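Side-chain contacts in SPD1 nuclease (Streptococcus pyogenes, PDB 2XGR), which is a prophage-encoded extracellular DNase that cuts DNA, probably with the help of a bound metal ion as in other His-Me finger endonucleases: residues E220-D223 with V227-V230; E158-Y163 with R195-Q200; C128-N131 with R135-V138; E66-N69 with A73-S76; N165-W170 with F177-K182. All coordinates share one frame; numbering follows the deposited sequence.

Four of the five contacts are tied to one large antiparallel sheet. Contact 1 pairs an edge strand with strand 228-233, which neighbours the strand of contact 2; V230 N lies 2.8 Å from L199 O, the two centres about 12 Å apart. Contacts 2 and 5 share helix 160-173, laid over adjacent strands, and L199 CD2 packs 3.6 Å from Y181 OH, itself bonded to E164. Contact 4 leads into strand 76-80 of the same sheet. Contact 3 belongs to the probable ββα-metal finger, the catalytic element of this nuclease family, and meets contact 4 where N136 OD1 is 2.8 Å from S76 OG. Contacts 1 and 3 lie about 23 Å apart, centre to centre.

Contact 1 of 5, residues E220-D223 with V227-V230; sequences ESID and VTTV
S221 and T229 face each other as an antiparallel hydrogen-bonded pair, with S221 N to T229 O at 3.0 Å and T229 N to S221 O at 2.8 Å. The next pair, I222 and T228, is non-hydrogen-bonded and brings its CA atoms to 4.4 Å. Beyond it D223 N donates to V227 O, but V227 N bonds the D223 side chain in return, so the aspartate takes over where the ladder ends. On the T228 face, the methyl CG2 of T228 touches E220 CB at 3.6 Å while its OG1 lies alongside I222 CG1, the two side chains pointing the same way. E220 CG goes on to meet V230 CG2 at 3.7 Å. Its carboxylate is then turned to other partners: OE2 to Y201 OH and L215 N, OE1 to S217 N. S221 and T229 project from the other face. At the turn, a chi1 of 71° sets the D223 carboxylate between its own backbone N and carbonyl carbon, where OD1 receives V227 N at 2.9 Å from above the carboxylate plane, 48° out of it. The same oxygen accepts N225 N, an Asx turn, and OD2 is salt-bridged to K52, which together should limit rotation of the group. The arrangement is a beta hairpin, whose short first strand is added to the large antiparallel sheet through strand 228-233 and whose connection is tied by an aspartate.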
# COMPACT_ATOMS: atom_id res chain seq x y z
N GLU A 220 -2.65 12.34 4.16
CA GLU A 220 -1.85 12.35 2.92
C GLU A 220 -0.82 13.46 2.96
O GLU A 220 -1.21 14.64 3.11
CB GLU A 220 -2.74 12.55 1.74
CG GLU A 220 -3.68 11.28 1.62
CD GLU A 220 -4.64 11.47 0.47
OE1 GLU A 220 -5.62 12.26 0.59
OE2 GLU A 220 -4.35 10.98 -0.62
N SER A 221 0.45 13.11 2.81
CA SER A 221 1.52 14.10 2.88
C SER A 221 2.18 14.07 1.51
O SER A 221 2.67 13.02 1.09
CB SER A 221 2.51 13.75 4.00
OG SER A 221 3.68 14.61 3.93
N ILE A 222 2.31 15.23 0.88
CA ILE A 222 2.77 15.32 -0.49
C ILE A 222 4.16 15.90 -0.47
O ILE A 222 4.43 16.79 0.33
CB ILE A 222 1.85 16.23 -1.29
CG1 ILE A 222 0.41 15.69 -1.19
CG2 ILE A 222 2.22 16.22 -2.73
CD1 ILE A 222 -0.62 16.85 -1.10
N ASP A 223 5.09 15.32 -1.25
CA ASP A 223 6.48 15.82 -1.22
C ASP A 223 6.65 16.85 -2.35
O ASP A 223 5.67 17.26 -3.00
CB ASP A 223 7.49 14.66 -1.34
CG ASP A 223 7.52 14.01 -2.75
OD1 ASP A 223 6.89 14.44 -3.75
OD2 ASP A 223 8.19 12.96 -2.81
N VAL A 227 4.51 13.36 -4.97
CA VAL A 227 4.37 11.94 -4.55
C VAL A 227 3.77 11.97 -3.14
O VAL A 227 4.22 12.74 -2.29
CB VAL A 227 5.75 11.29 -4.52
CG1 VAL A 227 5.65 9.79 -3.97
CG2 VAL A 227 6.32 11.36 -5.95
N THR A 228 2.74 11.15 -2.89
CA THR A 228 2.00 11.17 -1.61
C THR A 228 2.41 10.02 -0.73
O THR A 228 2.64 8.94 -1.25
CB THR A 228 0.50 11.05 -1.87
OG1 THR A 228 0.08 12.17 -2.64
CG2 THR A 228 -0.34 11.12 -0.57
N THR A 229 2.62 10.30 0.55
CA THR A 229 2.93 9.25 1.51
C THR A 229 1.93 9.33 2.64
O THR A 229 1.65 10.41 3.14
CB THR A 229 4.35 9.45 2.06
OG1 THR A 229 5.29 9.49 0.96
CG2 THR A 229 4.80 8.29 3.05
N VAL A 230 1.45 8.16 3.08
CA VAL A 230 0.51 8.03 4.21
C VAL A 230 1.20 7.10 5.20
O VAL A 230 1.70 6.01 4.78
CB VAL A 230 -0.83 7.38 3.67
CG1 VAL A 230 -1.63 6.98 4.89
CG2 VAL A 230 -1.57 8.44 2.86

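Contact 2 of 5, residues E158-Y163 with R195-Q200; sequences EGMLYY and RQIELQ
M160 and L199 have the most surface buried here, with Y163 next, and they show how the first turn of a helix seats on an antiparallel sheet: helix 160-173 lies over strand 196-204 in the nuclease domain. The contact is wholly apolar between the segments. M160 has two deposited conformers, and its exact methyl position should be read with caution. In the conformer described, the side chain leaves the helix without aiming at the strand, but bends at chi2 and chi3 (81° for the latter), which directs the terminal methyl toward I197 and L199, two strand residues that both point at the helix. The distance from CE to I197 CG2 is 3.7 Å, a normal apolar approach; the still shorter separation modelled from CE to L199 CD1 is doubtful. L144 of helix 142-146 and L232 of strand 228-233 also touch M160, placing it where several elements converge. Y163 sits one turn further along. Its ring is covered on one face by its neighbour Y162, whose CD2 stands 3.5 Å above the ring plane, over the centre. The phenol oxygen is occupied elsewhere, bonded to P157 O and to S217 OG, and V230 packs against the ring. Toward L199, then, Y163 offers mainly its root: the two side chains cross at about a right angle, and the L199 methyl CD2 rests 3.6 Å from Y163 CB and 3.9 Å from Y163 CG.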
# COMPACT_ATOMS: atom_id res chain seq x y z
N GLU A 158 -7.76 4.70 8.94
CA GLU A 158 -6.69 4.03 9.66
C GLU A 158 -6.31 2.68 9.07
O GLU A 158 -5.41 2.01 9.57
CB GLU A 158 -7.06 3.89 11.17
CG GLU A 158 -7.12 5.30 11.80
CD GLU A 158 -7.36 5.33 13.28
OE1 GLU A 158 -7.59 4.29 13.90
OE2 GLU A 158 -7.31 6.43 13.85
N GLY A 159 -7.11 2.19 8.12
CA GLY A 159 -6.80 0.91 7.52
C GLY A 159 -6.29 1.03 6.08
O GLY A 159 -6.60 1.97 5.38
N MET A 160 -5.52 0.03 5.63
CA MET A 160 -4.93 0.04 4.27
C MET A 160 -6.02 -0.01 3.21
O MET A 160 -5.89 0.58 2.15
CB MET A 160 -4.08 -1.21 4.08
CG MET A 160 -3.21 -1.51 5.30
SD MET A 160 -1.55 -1.83 4.79
CE MET A 160 -1.25 -0.11 4.67
N LEU A 161 -7.08 -0.76 3.51
CA LEU A 161 -8.13 -0.97 2.48
C LEU A 161 -8.75 0.34 1.97
O LEU A 161 -9.03 0.48 0.78
CB LEU A 161 -9.25 -1.89 3.11
CG LEU A 161 -10.43 -2.25 2.21
CD1 LEU A 161 -9.96 -3.12 1.04
CD2 LEU A 161 -11.49 -2.96 3.09
N TYR A 162 -8.91 1.33 2.86
CA TYR A 162 -9.44 2.64 2.50
C TYR A 162 -8.63 3.18 1.33
O TYR A 162 -9.18 3.67 0.31
CB TYR A 162 -9.23 3.61 3.74
CG TYR A 162 -9.54 5.06 3.42
CD1 TYR A 162 -10.80 5.60 3.75
CD2 TYR A 162 -8.63 5.87 2.73
CE1 TYR A 162 -11.10 6.91 3.49
CE2 TYR A 162 -8.97 7.18 2.41
CZ TYR A 162 -10.23 7.68 2.81
OH TYR A 162 -10.59 8.97 2.45
N TYR A 163 -7.31 3.08 1.43
CA TYR A 163 -6.44 3.73 0.42
C TYR A 163 -6.41 2.87 -0.86
O TYR A 163 -6.51 3.38 -1.99
CB TYR A 163 -4.98 3.86 0.96
CG TYR A 163 -5.01 4.79 2.16
CD1 TYR A 163 -4.94 6.18 2.01
CD2 TYR A 163 -5.25 4.24 3.40
CE1 TYR A 163 -5.12 7.03 3.12
CE2 TYR A 163 -5.41 5.09 4.57
CZ TYR A 163 -5.33 6.49 4.39
OH TYR A 163 -5.54 7.25 5.52
N ARG A 195 5.97 -1.25 13.50
CA ARG A 195 5.13 -0.32 14.24
C ARG A 195 4.22 0.46 13.32
O ARG A 195 3.16 0.94 13.74
CB ARG A 195 6.04 0.68 14.95
CG ARG A 195 6.89 -0.03 16.02
CD ARG A 195 6.25 0.07 17.32
NE ARG A 195 7.06 -0.63 18.36
CZ ARG A 195 6.84 -0.52 19.66
NH1 ARG A 195 5.85 0.29 20.04
NH2 ARG A 195 7.55 -1.24 20.57
N GLN A 196 4.71 0.68 12.10
CA GLN A 196 4.03 1.53 11.14
C GLN A 196 4.19 0.94 9.74
O GLN A 196 5.11 0.17 9.46
CB GLN A 196 4.61 2.97 11.08
CG GLN A 196 4.48 3.70 12.40
CD GLN A 196 5.24 4.97 12.40
OE1 GLN A 196 6.33 5.07 11.80
NE2 GLN A 196 4.68 5.99 13.03
N ILE A 197 3.26 1.30 8.84
CA ILE A 197 3.45 0.99 7.42
C ILE A 197 3.32 2.27 6.63
O ILE A 197 2.39 3.07 6.87
CB ILE A 197 2.27 0.01 6.92
CG1 ILE A 197 2.23 -1.25 7.80
CG2 ILE A 197 2.40 -0.31 5.40
CD1 ILE A 197 3.38 -2.26 7.59
N GLU A 198 4.24 2.49 5.68
CA GLU A 198 4.23 3.69 4.84
C GLU A 198 3.66 3.33 3.47
O GLU A 198 4.24 2.47 2.80
CB GLU A 198 5.69 4.12 4.61
CG GLU A 198 5.80 5.36 3.79
CD GLU A 198 7.22 5.67 3.31
OE1 GLU A 198 7.87 6.49 4.00
OE2 GLU A 198 7.67 5.18 2.23
N LEU A 199 2.56 3.99 3.04
CA LEU A 199 2.04 3.83 1.72
C LEU A 199 2.47 5.03 0.91
O LEU A 199 2.18 6.15 1.29
CB LEU A 199 0.47 3.87 1.78
CG LEU A 199 -0.21 2.61 2.37
CD1 LEU A 199 -0.00 2.53 3.92
CD2 LEU A 199 -1.72 2.67 2.06
N GLN A 200 3.04 4.80 -0.28
CA GLN A 200 3.57 5.90 -1.12
C GLN A 200 2.99 5.74 -2.53
O GLN A 200 3.10 4.67 -3.14
CB GLN A 200 5.12 5.78 -1.25
CG GLN A 200 5.71 6.88 -2.09
CD GLN A 200 7.14 6.56 -2.39
OE1 GLN A 200 8.01 6.74 -1.52
NE2 GLN A 200 7.38 5.90 -3.55

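Contact 3 of 5, residues C128-N131 with R135-V138; sequences CGLN and RNLV
L130 and C128 lie side by side over one face of the N136 amide, within what is probably the ββα-metal finger of the His-Me nucleases: strand 137-139 pairs with strand 119-121, and helix 142-146 follows. N136, just ahead of that strand, points back at the connection leaving helix 125-128. With CG anti to the backbone N (chi1 -166°), the amide is carried toward the other segment. L130 crosses it at a slant and sets CD1 over the face at its carbon end, 3.8 Å from N136 CB and 4.0 Å from N136 CG. C128 SG lies over the same face beside the nitrogen, 3.6 Å from N136 ND2; being above the plane, it fits a contact and not an N-H...S bond. Polar needs of the buried amide are met beyond these segments: OD1 accepts from V123 N and also bonds with S76 OG, and ND2 too has a hydrogen bond there. L62 of strand 61-64 touches both C128 and L130, and L130 O bonds H121 NE2, linking the connection to the paired strand. G129, with positive phi, turns the chain after the helix, and there the L130 N-H points at C128 SG in a weak 3.7 Å hydrogen bond.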
# COMPACT_ATOMS: atom_id res chain seq x y z
N CYS A 128 -1.20 -6.97 -6.91
CA CYS A 128 0.01 -7.78 -7.24
C CYS A 128 -0.23 -9.27 -7.51
O CYS A 128 0.70 -10.00 -7.94
CB CYS A 128 1.09 -7.64 -6.14
SG CYS A 128 0.65 -8.38 -4.51
N GLY A 129 -1.38 -9.79 -7.10
CA GLY A 129 -1.64 -11.20 -7.33
C GLY A 129 -0.78 -12.22 -6.60
O GLY A 129 -0.82 -13.43 -6.92
N LEU A 130 -0.08 -11.80 -5.56
CA LEU A 130 0.83 -12.69 -4.79
C LEU A 130 0.16 -13.35 -3.61
O LEU A 130 -0.59 -12.73 -2.88
CB LEU A 130 2.01 -11.90 -4.18
CG LEU A 130 2.88 -11.16 -5.19
CD1 LEU A 130 3.90 -10.43 -4.31
CD2 LEU A 130 3.56 -12.17 -6.17
N ASN A 131 0.40 -14.66 -3.48
CA ASN A 131 -0.16 -15.47 -2.39
C ASN A 131 1.03 -16.01 -1.60
O ASN A 131 1.91 -16.65 -2.19
CB ASN A 131 -0.90 -16.67 -3.00
CG ASN A 131 -2.21 -16.27 -3.68
OD1 ASN A 131 -3.15 -15.86 -3.00
ND2 ASN A 131 -2.27 -16.36 -5.02
N ARG A 135 8.12 -11.85 1.25
CA ARG A 135 8.63 -10.45 0.99
C ARG A 135 7.51 -9.43 0.78
O ARG A 135 7.77 -8.23 0.77
CB ARG A 135 9.47 -10.41 -0.24
CG ARG A 135 10.78 -11.17 0.03
CD ARG A 135 11.45 -11.38 -1.32
NE ARG A 135 12.51 -12.36 -1.16
CZ ARG A 135 12.37 -13.68 -1.09
NH1 ARG A 135 11.17 -14.33 -1.00
NH2 ARG A 135 13.51 -14.38 -1.12
N ASN A 136 6.28 -9.93 0.66
CA ASN A 136 5.09 -9.05 0.61
C ASN A 136 4.15 -9.25 1.80
O ASN A 136 2.97 -8.85 1.79
CB ASN A 136 4.34 -9.31 -0.71
CG ASN A 136 3.32 -8.24 -1.01
OD1 ASN A 136 3.67 -7.05 -0.97
ND2 ASN A 136 1.99 -8.62 -1.20
N LEU A 137 4.65 -9.79 2.93
CA LEU A 137 3.81 -10.03 4.09
C LEU A 137 4.49 -9.50 5.36
O LEU A 137 5.69 -9.71 5.51
CB LEU A 137 3.57 -11.55 4.29
CG LEU A 137 2.68 -12.23 3.22
CD1 LEU A 137 2.74 -13.76 3.33
CD2 LEU A 137 1.24 -11.71 3.35
N VAL A 138 3.71 -8.92 6.26
CA VAL A 138 4.13 -8.57 7.64
C VAL A 138 3.01 -8.89 8.62
O VAL A 138 1.81 -8.85 8.28
CB VAL A 138 4.53 -7.08 7.76
CG1 VAL A 138 5.71 -6.76 6.82
CG2 VAL A 138 3.33 -6.17 7.44

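Contact 4 of 5, residues E66-N69 with A73-S76; sequences ELDN and ATFS
The meeting of E66 with T74 is a surface contact in which a hydroxyl closes on a backbone carbonyl, within the irregular connection between strands 61-64 and 76-80. The two segments do not pair with each other as strands, although L67 and A73 bring their CA atoms to 4.8 Å. T74 has the largest share of the contact. A chi1 of 56° places OG1 between its own backbone N and carbonyl carbon, and from there it donates to E66 O at 2.7 Å. The hydroxyl arrives in the carbonyl plane, on a lone pair, with a C=O...OG1 angle of 137°. The methyl of the same residue, CG2, lies 3.2 Å from E66 O and 3.9 Å from D68 CB, so that both branches of T74 face the 66-69 side. L67 sends out its CB away from A73, but its CD2 folds back to 3.7 Å from A73 N. R135 touches L67, joining this region to the finger. D68 spends its carboxylate within the connection itself: OD1 takes L70 N, forming an Asx turn, and OD2 is salt-bridged to R72. The single side-chain-to-backbone bond across the segments should restrain the rotation of T74 about chi1 and gives a carbonyl outside any strand ladder a donor. Polar side chains thus help hold the course of this connection, T74 and D68 each bonding main-chain atoms, beside the F75-G65 backbone bond.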
# COMPACT_ATOMS: atom_id res chain seq x y z
N GLU A 66 14.46 -7.42 -0.34
CA GLU A 66 14.96 -8.66 0.35
C GLU A 66 14.31 -8.91 1.73
O GLU A 66 13.81 -7.98 2.42
CB GLU A 66 16.51 -8.50 0.54
CG GLU A 66 16.74 -7.50 1.69
CD GLU A 66 18.15 -7.02 1.82
OE1 GLU A 66 19.06 -7.85 1.70
OE2 GLU A 66 18.32 -5.79 2.00
N LEU A 67 14.25 -10.18 2.13
CA LEU A 67 14.05 -10.46 3.55
C LEU A 67 15.34 -10.14 4.26
O LEU A 67 16.43 -10.48 3.77
CB LEU A 67 13.72 -11.93 3.77
CG LEU A 67 12.42 -12.39 3.10
CD1 LEU A 67 12.23 -13.90 3.42
CD2 LEU A 67 11.22 -11.58 3.71
N ASP A 68 15.24 -9.40 5.37
CA ASP A 68 16.48 -8.90 5.99
C ASP A 68 17.08 -10.00 6.90
O ASP A 68 16.67 -11.14 6.87
CB ASP A 68 16.23 -7.56 6.70
CG ASP A 68 15.36 -7.71 7.95
OD1 ASP A 68 15.07 -8.84 8.44
OD2 ASP A 68 14.95 -6.63 8.46
N ASN A 69 18.06 -9.62 7.72
CA ASN A 69 18.72 -10.62 8.56
C ASN A 69 17.87 -11.18 9.66
O ASN A 69 18.22 -12.20 10.24
CB ASN A 69 19.99 -10.00 9.17
CG ASN A 69 19.73 -8.61 9.74
OD1 ASN A 69 19.21 -7.69 9.04
ND2 ASN A 69 20.08 -8.42 11.02
N ALA A 73 10.17 -8.83 5.94
CA ALA A 73 10.02 -8.12 4.66
C ALA A 73 10.47 -6.66 4.78
O ALA A 73 10.32 -6.02 5.84
CB ALA A 73 8.51 -8.13 4.29
N THR A 74 10.94 -6.09 3.69
CA THR A 74 11.49 -4.73 3.70
C THR A 74 10.76 -3.72 2.83
O THR A 74 10.76 -2.53 3.17
CB THR A 74 13.00 -4.71 3.36
OG1 THR A 74 13.25 -5.34 2.11
CG2 THR A 74 13.74 -5.53 4.47
N PHE A 75 10.22 -4.15 1.68
CA PHE A 75 9.25 -3.26 0.96
C PHE A 75 8.58 -4.05 -0.14
O PHE A 75 9.15 -5.02 -0.61
CB PHE A 75 9.93 -2.00 0.32
CG PHE A 75 10.91 -2.33 -0.79
CD1 PHE A 75 10.50 -2.40 -2.17
CD2 PHE A 75 12.28 -2.47 -0.49
CE1 PHE A 75 11.47 -2.73 -3.19
CE2 PHE A 75 13.21 -2.70 -1.51
CZ PHE A 75 12.81 -2.83 -2.85
N SER A 76 7.49 -3.51 -0.70
CA SER A 76 6.95 -4.09 -1.92
C SER A 76 6.52 -2.88 -2.81
O SER A 76 5.94 -1.90 -2.31
CB SER A 76 5.72 -4.90 -1.53
OG SER A 76 5.14 -5.43 -2.73

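Contact 5 of 5, residues N165-W170 with F177-K182; sequences NRLDSW and FWLDYK
L167 and W170, one helical turn apart, make the close packing of helix 165-170 against strand 178-182. L167 divides its methyls: CD2 meets L179 CD1 at 3.9 Å, whereas CD1 stands over one face of the Y181 ring, 4.3 Å from the centroid and 16° off the normal, a CH-pi contact offset toward the rim. The two leucines cross at about a right angle, and L179 CD2 also reaches back to the helix near L167 CB. W170, with CG anti to the backbone N (chi1 -176°), extends its six-membered ring to the start of the strand. The carbonyl oxygen of W178 lies at the edge of the indole, near its plane, 3.6 Å from W170 CH2. This is helix-on-sheet packing: the helix leads into the neighbouring strand, and the two run nearly antiparallel, at 155°, with axes 9.7 Å apart. L211 and I213 of strand 209-214 close in on W170 from the sheet, while H174 stacks on its ring. The packing is looser toward F177, which is partly exposed. Its CB still touches W170 CH2 at 3.8 Å, but its ring turns only an edge to the indole, CD2 standing 4.2 Å from W170 CZ2. On the helix's outer side D168 points away from the strand, partly exposed. W178, though buried, points away from the helix to the far face of the sheet, against F56.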
# COMPACT_ATOMS: atom_id res chain seq x y z
N ASN A 165 -8.55 0.58 -2.07
CA ASN A 165 -9.79 0.60 -2.85
C ASN A 165 -9.93 1.91 -3.63
O ASN A 165 -10.44 1.93 -4.77
CB ASN A 165 -11.05 0.41 -1.94
CG ASN A 165 -11.36 -1.08 -1.65
OD1 ASN A 165 -12.41 -1.44 -1.01
ND2 ASN A 165 -10.48 -1.95 -2.08
N ARG A 166 -9.51 3.00 -3.04
CA ARG A 166 -9.64 4.26 -3.77
C ARG A 166 -8.63 4.35 -4.88
O ARG A 166 -8.97 4.89 -5.95
CB ARG A 166 -9.52 5.42 -2.78
CG ARG A 166 -10.79 5.56 -1.91
CD ARG A 166 -10.62 6.53 -0.78
NE ARG A 166 -11.94 6.72 -0.09
CZ ARG A 166 -12.54 5.78 0.65
NH1 ARG A 166 -12.00 4.59 0.93
NH2 ARG A 166 -13.74 6.03 1.19
N LEU A 167 -7.40 3.87 -4.65
CA LEU A 167 -6.40 3.80 -5.72
C LEU A 167 -6.89 2.90 -6.89
O LEU A 167 -6.70 3.24 -8.09
CB LEU A 167 -5.08 3.26 -5.14
CG LEU A 167 -4.34 4.29 -4.26
CD1 LEU A 167 -3.20 3.50 -3.57
CD2 LEU A 167 -3.86 5.45 -5.20
N ASP A 168 -7.57 1.81 -6.52
CA ASP A 168 -8.16 0.87 -7.53
C ASP A 168 -9.23 1.61 -8.35
O ASP A 168 -9.25 1.54 -9.57
CB ASP A 168 -8.76 -0.31 -6.76
CG ASP A 168 -9.49 -1.27 -7.66
OD1 ASP A 168 -8.89 -1.71 -8.63
OD2 ASP A 168 -10.62 -1.65 -7.31
N SER A 169 -10.02 2.42 -7.67
CA SER A 169 -11.05 3.21 -8.39
C SER A 169 -10.46 4.22 -9.34
O SER A 169 -10.89 4.32 -10.48
CB SER A 169 -11.95 3.94 -7.41
OG SER A 169 -12.88 4.72 -8.16
N TRP A 170 -9.37 4.85 -8.93
CA TRP A 170 -8.65 5.78 -9.76
C TRP A 170 -8.09 5.05 -10.97
O TRP A 170 -8.16 5.57 -12.11
CB TRP A 170 -7.51 6.45 -8.94
CG TRP A 170 -6.78 7.50 -9.75
CD1 TRP A 170 -7.17 8.81 -10.00
CD2 TRP A 170 -5.63 7.28 -10.52
NE1 TRP A 170 -6.26 9.42 -10.84
CE2 TRP A 170 -5.29 8.50 -11.16
CE3 TRP A 170 -4.79 6.17 -10.69
CZ2 TRP A 170 -4.14 8.63 -11.92
CZ3 TRP A 170 -3.66 6.28 -11.44
CH2 TRP A 170 -3.36 7.50 -12.10
N PHE A 177 -3.55 5.22 -17.61
CA PHE A 177 -2.54 5.77 -16.71
C PHE A 177 -2.01 4.66 -15.79
O PHE A 177 -2.56 3.55 -15.70
CB PHE A 177 -3.13 6.91 -15.84
CG PHE A 177 -3.51 8.16 -16.64
CD1 PHE A 177 -3.04 8.32 -17.94
CD2 PHE A 177 -4.28 9.18 -16.05
CE1 PHE A 177 -3.37 9.50 -18.68
CE2 PHE A 177 -4.57 10.37 -16.79
CZ PHE A 177 -4.10 10.49 -18.07
N TRP A 178 -0.89 4.98 -15.13
CA TRP A 178 -0.21 3.98 -14.27
C TRP A 178 -0.25 4.46 -12.84
O TRP A 178 -0.26 5.66 -12.60
CB TRP A 178 1.26 3.90 -14.63
CG TRP A 178 1.46 3.41 -16.05
CD1 TRP A 178 1.34 4.13 -17.22
CD2 TRP A 178 1.80 2.06 -16.43
NE1 TRP A 178 1.56 3.28 -18.33
CE2 TRP A 178 1.83 2.02 -17.86
CE3 TRP A 178 2.02 0.87 -15.70
CZ2 TRP A 178 2.14 0.84 -18.55
CZ3 TRP A 178 2.37 -0.28 -16.40
CH2 TRP A 178 2.38 -0.30 -17.81
N LEU A 179 -0.30 3.51 -11.93
CA LEU A 179 -0.10 3.79 -10.49
C LEU A 179 1.26 3.27 -10.11
O LEU A 179 1.59 2.08 -10.38
CB LEU A 179 -1.18 3.04 -9.73
CG LEU A 179 -0.95 3.01 -8.19
CD1 LEU A 179 -0.96 4.47 -7.57
CD2 LEU A 179 -2.01 2.09 -7.50
N ASP A 180 2.07 4.11 -9.45
CA ASP A 180 3.30 3.62 -8.85
C ASP A 180 3.00 3.63 -7.36
O ASP A 180 2.66 4.67 -6.76
CB ASP A 180 4.48 4.59 -9.19
CG ASP A 180 5.80 4.15 -8.56
OD1 ASP A 180 5.92 4.24 -7.34
OD2 ASP A 180 6.67 3.65 -9.32
N TYR A 181 3.18 2.47 -6.71
CA TYR A 181 2.72 2.35 -5.35
C TYR A 181 3.72 1.49 -4.56
O TYR A 181 4.01 0.35 -4.94
CB TYR A 181 1.31 1.66 -5.40
CG TYR A 181 0.68 1.26 -4.06
CD1 TYR A 181 0.69 2.13 -2.93
CD2 TYR A 181 0.09 0.02 -3.90
CE1 TYR A 181 0.09 1.73 -1.71
CE2 TYR A 181 -0.50 -0.40 -2.66
CZ TYR A 181 -0.50 0.49 -1.59
OH TYR A 181 -1.12 0.09 -0.43
N LYS A 182 4.25 2.06 -3.47
CA LYS A 182 5.27 1.36 -2.68
C LYS A 182 4.75 1.28 -1.26
O LYS A 182 4.24 2.29 -0.72
CB LYS A 182 6.58 2.19 -2.72
CG LYS A 182 7.71 1.38 -2.03
CD LYS A 182 9.02 2.25 -1.94
CE LYS A 182 10.15 1.41 -1.34
NZ LYS A 182 11.35 2.35 -1.29